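Local coordinates for protein lombricine kinase (Urechis caupo, PDB 3JPZ) that catalyses the reversible transfer of a phosphoryl group between ATP and the guanidino compound lombricine, as a member of the phosphagen kinase family, at residues A[161-166]-A[196-201]. Numbering follows the deposited sequence.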
ATOM      1  N   TYR A 161      26.124   0.922   1.074  1.00 27.70           N
ATOM      2  CA  TYR A 161      25.580  -0.333   0.582  1.00 24.37           C
ATOM      3  C   TYR A 161      24.183  -0.083   0.045  1.00 38.65           C
ATOM      4  O   TYR A 161      23.222  -0.031   0.813  1.00 28.33           O
ATOM      5  CB  TYR A 161      25.485  -1.366   1.705  1.00 32.41           C
ATOM      6  CG  TYR A 161      26.809  -1.883   2.206  1.00 38.10           C
ATOM      7  CD1 TYR A 161      27.341  -1.437   3.411  1.00 29.04           C
ATOM      8  CD2 TYR A 161      27.523  -2.829   1.484  1.00 45.02           C
ATOM      9  CE1 TYR A 161      28.549  -1.912   3.874  1.00 29.99           C
ATOM     10  CE2 TYR A 161      28.731  -3.309   1.939  1.00 46.32           C
ATOM     11  CZ  TYR A 161      29.242  -2.848   3.134  1.00 45.47           C
ATOM     12  OH  TYR A 161      30.448  -3.327   3.589  1.00 47.18           O
ATOM     13  N   PRO A 162      24.062   0.082  -1.275  1.00 39.97           N
ATOM     14  CA  PRO A 162      22.741   0.205  -1.896  1.00 39.86           C
ATOM     15  C   PRO A 162      21.902  -1.050  -1.678  1.00 19.83           C
ATOM     16  O   PRO A 162      22.396  -2.153  -1.882  1.00 23.25           O
ATOM     17  CB  PRO A 162      23.064   0.357  -3.388  1.00 44.98           C
ATOM     18  CG  PRO A 162      24.489   0.789  -3.448  1.00 42.90           C
ATOM     19  CD  PRO A 162      25.157   0.192  -2.253  1.00 30.76           C
ATOM     20  N   LEU A 163      20.651  -0.887  -1.269  1.00 23.08           N
ATOM     21  CA  LEU A 163      19.717  -2.007  -1.254  1.00 26.63           C
ATOM     22  C   LEU A 163      19.576  -2.595  -2.664  1.00 42.06           C
ATOM     23  O   LEU A 163      19.429  -3.808  -2.833  1.00 23.34           O
ATOM     24  CB  LEU A 163      18.347  -1.564  -0.728  1.00 26.73           C
ATOM     25  CG  LEU A 163      18.268  -1.182   0.752  1.00 26.85           C
ATOM     26  CD1 LEU A 163      16.878  -1.470   1.300  1.00 21.23           C
ATOM     27  CD2 LEU A 163      19.315  -1.923   1.570  1.00 26.62           C
ATOM     28  N   SER A 164      19.645  -1.727  -3.671  1.00 42.93           N
ATOM     29  CA  SER A 164      19.413  -2.121  -5.062  1.00 37.24           C
ATOM     30  C   SER A 164      20.525  -2.988  -5.639  1.00 38.15           C
ATOM     31  O   SER A 164      20.333  -3.656  -6.654  1.00 42.86           O
ATOM     32  CB  SER A 164      19.244  -0.880  -5.945  1.00 27.11           C
ATOM     33  OG  SER A 164      18.024  -0.216  -5.663  1.00 48.09           O
ATOM     34  N   LYS A 165      21.691  -2.965  -5.007  1.00 38.09           N
ATOM     35  CA  LYS A 165      22.820  -3.754  -5.488  1.00 40.64           C
ATOM     36  C   LYS A 165      23.311  -4.722  -4.418  1.00 35.23           C
ATOM     37  O   LYS A 165      24.293  -5.428  -4.610  1.00 40.47           O
ATOM     38  CB  LYS A 165      23.940  -2.828  -5.955  1.00 31.11           C
ATOM     39  CG  LYS A 165      23.488  -1.892  -7.062  1.00 47.56           C
ATOM     40  CD  LYS A 165      24.636  -1.155  -7.718  1.00 53.65           C
ATOM     41  CE  LYS A 165      24.137  -0.336  -8.900  1.00 52.79           C
ATOM     42  NZ  LYS A 165      25.188   0.555  -9.463  1.00 64.03           N
ATOM     43  N   MET A 166      22.592  -4.758  -3.301  1.00 30.40           N
ATOM     44  CA  MET A 166      22.900  -5.650  -2.190  1.00 45.84           C
ATOM     45  C   MET A 166      23.117  -7.090  -2.647  1.00 56.41           C
ATOM     46  O   MET A 166      22.256  -7.681  -3.301  1.00 54.68           O
ATOM     47  CB  MET A 166      21.754  -5.616  -1.178  1.00 35.93           C
ATOM     48  CG  MET A 166      22.069  -6.288   0.137  1.00 38.38           C
ATOM     49  SD  MET A 166      22.954  -5.184   1.250  1.00 45.30           S
ATOM     50  CE  MET A 166      21.621  -4.108   1.776  1.00 30.45           C
ATOM     51  N   ARG A 196       7.053   3.263  -1.965  1.00 20.29           N
ATOM     52  CA  ARG A 196       7.043   3.160  -3.424  1.00 11.64           C
ATOM     53  C   ARG A 196       8.418   2.893  -4.024  1.00 12.22           C
ATOM     54  O   ARG A 196       9.423   3.401  -3.548  1.00 15.60           O
ATOM     55  CB  ARG A 196       6.487   4.442  -4.037  1.00 11.41           C
ATOM     56  CG  ARG A 196       4.980   4.480  -4.148  1.00 11.64           C
ATOM     57  CD  ARG A 196       4.478   5.892  -4.445  1.00 29.71           C
ATOM     58  NE  ARG A 196       5.071   6.850  -3.515  1.00 19.18           N
ATOM     59  CZ  ARG A 196       5.946   7.791  -3.853  1.00 12.39           C
ATOM     60  NH1 ARG A 196       6.334   7.950  -5.120  1.00 15.24           N
ATOM     61  NH2 ARG A 196       6.422   8.582  -2.916  1.00 12.24           N
ATOM     62  N   ASP A 197       8.434   2.111  -5.098  1.00 24.85           N
ATOM     63  CA  ASP A 197       9.648   1.816  -5.847  1.00 25.93           C
ATOM     64  C   ASP A 197      10.727   1.157  -5.005  1.00 20.06           C
ATOM     65  O   ASP A 197      11.911   1.322  -5.279  1.00 18.66           O
ATOM     66  CB  ASP A 197      10.208   3.098  -6.454  1.00 19.29           C
ATOM     67  CG  ASP A 197       9.136   3.980  -7.024  1.00 13.35           C
ATOM     68  OD1 ASP A 197       8.502   3.570  -8.011  1.00 15.50           O
ATOM     69  OD2 ASP A 197       8.920   5.080  -6.477  1.00 18.75           O
ATOM     70  N   TRP A 198      10.320   0.408  -3.987  1.00 20.32           N
ATOM     71  CA  TRP A 198      11.262  -0.291  -3.131  1.00 12.67           C
ATOM     72  C   TRP A 198      12.100  -1.269  -3.937  1.00 16.57           C
ATOM     73  O   TRP A 198      11.544  -2.048  -4.704  1.00 19.92           O
ATOM     74  CB  TRP A 198      10.524  -1.065  -2.049  1.00 16.09           C
ATOM     75  CG  TRP A 198      11.442  -1.433  -0.962  1.00 14.57           C
ATOM     76  CD1 TRP A 198      12.191  -2.556  -0.872  1.00 18.72           C
ATOM     77  CD2 TRP A 198      11.757  -0.643   0.185  1.00 12.16           C
ATOM     78  NE1 TRP A 198      12.941  -2.530   0.274  1.00 17.64           N
ATOM     79  CE2 TRP A 198      12.693  -1.364   0.941  1.00 12.32           C
ATOM     80  CE3 TRP A 198      11.323   0.599   0.653  1.00 16.55           C
ATOM     81  CZ2 TRP A 198      13.212  -0.886   2.134  1.00 12.51           C
ATOM     82  CZ3 TRP A 198      11.840   1.075   1.839  1.00 19.09           C
ATOM     83  CH2 TRP A 198      12.770   0.333   2.568  1.00 14.36           C
ATOM     84  N   PRO A 199      13.438  -1.258  -3.755  1.00 21.96           N
ATOM     85  CA  PRO A 199      14.279  -0.450  -2.870  1.00 17.84           C
ATOM     86  C   PRO A 199      15.157   0.550  -3.623  1.00 21.54           C
ATOM     87  O   PRO A 199      16.299   0.797  -3.233  1.00 20.54           O
ATOM     88  CB  PRO A 199      15.201  -1.492  -2.248  1.00 14.48           C
ATOM     89  CG  PRO A 199      15.217  -2.666  -3.261  1.00 34.59           C
ATOM     90  CD  PRO A 199      14.242  -2.327  -4.362  1.00 21.68           C
ATOM     91  N   ASP A 200      14.639   1.099  -4.708  1.00 29.56           N
ATOM     92  CA  ASP A 200      15.359   2.107  -5.469  1.00 17.68           C
ATOM     93  C   ASP A 200      15.741   3.300  -4.591  1.00 15.31           C
ATOM     94  O   ASP A 200      14.885   3.907  -3.940  1.00 14.68           O
ATOM     95  CB  ASP A 200      14.496   2.581  -6.629  1.00 17.72           C
ATOM     96  CG  ASP A 200      15.255   3.465  -7.581  1.00 21.52           C
ATOM     97  OD1 ASP A 200      15.899   4.429  -7.117  1.00 31.20           O
ATOM     98  OD2 ASP A 200      15.205   3.181  -8.788  1.00 19.12           O
ATOM     99  N   ALA A 201      17.033   3.618  -4.570  1.00 16.12           N
ATOM    100  CA  ALA A 201      17.555   4.744  -3.799  1.00 16.22           C
ATOM    101  C   ALA A 201      17.431   4.528  -2.287  1.00 20.52           C
ATOM    102  O   ALA A 201      17.406   5.486  -1.520  1.00 24.49           O
ATOM    103  CB  ALA A 201      16.867   6.037  -4.210  1.00 31.75           C
TER
HETATM  104  O   HOH W   1      19.172   1.121  -3.660  1.00 20.44           O
HETATM  105  O   HOH W   2      18.859   2.795  -6.830  1.00 27.90           O
HETATM  106  O   HOH W   3      16.363   0.354  -8.615  1.00 30.78           O
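L163 presses its flank against P199: CB of L163 sits 3.5 Å from CB of P199, tighter than an ordinary carbon contact. With its CG anti to the carbonyl carbon (chi1 -68°), L163 also brings CD1 obliquely against the W198 indole, 3.8 Å from CZ2 of W198. A cis peptide joins W198 to P199 and lets the proline fold back on its neighbour, so that CB of P199 lies 3.4 Å above the plane of the W198 ring, offset toward its rim. The proline thus touches both the leucine and the indole. Next along the chain, S164 handles the polar side through water. OG of S164 donates to water 1 at 2.7 Å, and water 1 in turn donates to O of P199. Water 2 accepts from N of A201 at 3.0 Å and gives a weak bond to OG of S164, while water 3 links that hydroxyl, again weakly, to OD2 of D200, a carboxylate already in a salt bridge with R139. The contact is structural packing in the C-terminal catalytic domain, at the 158-162 end of its antiparallel sheet; P199 also packs on F55 of the second subunit. Apolar packing and water bridges add to the pairing of strands 158-162 and 203-207, which L163 extends by a backbone hydrogen bond with R202; the water probably leaves the polar side some latitude.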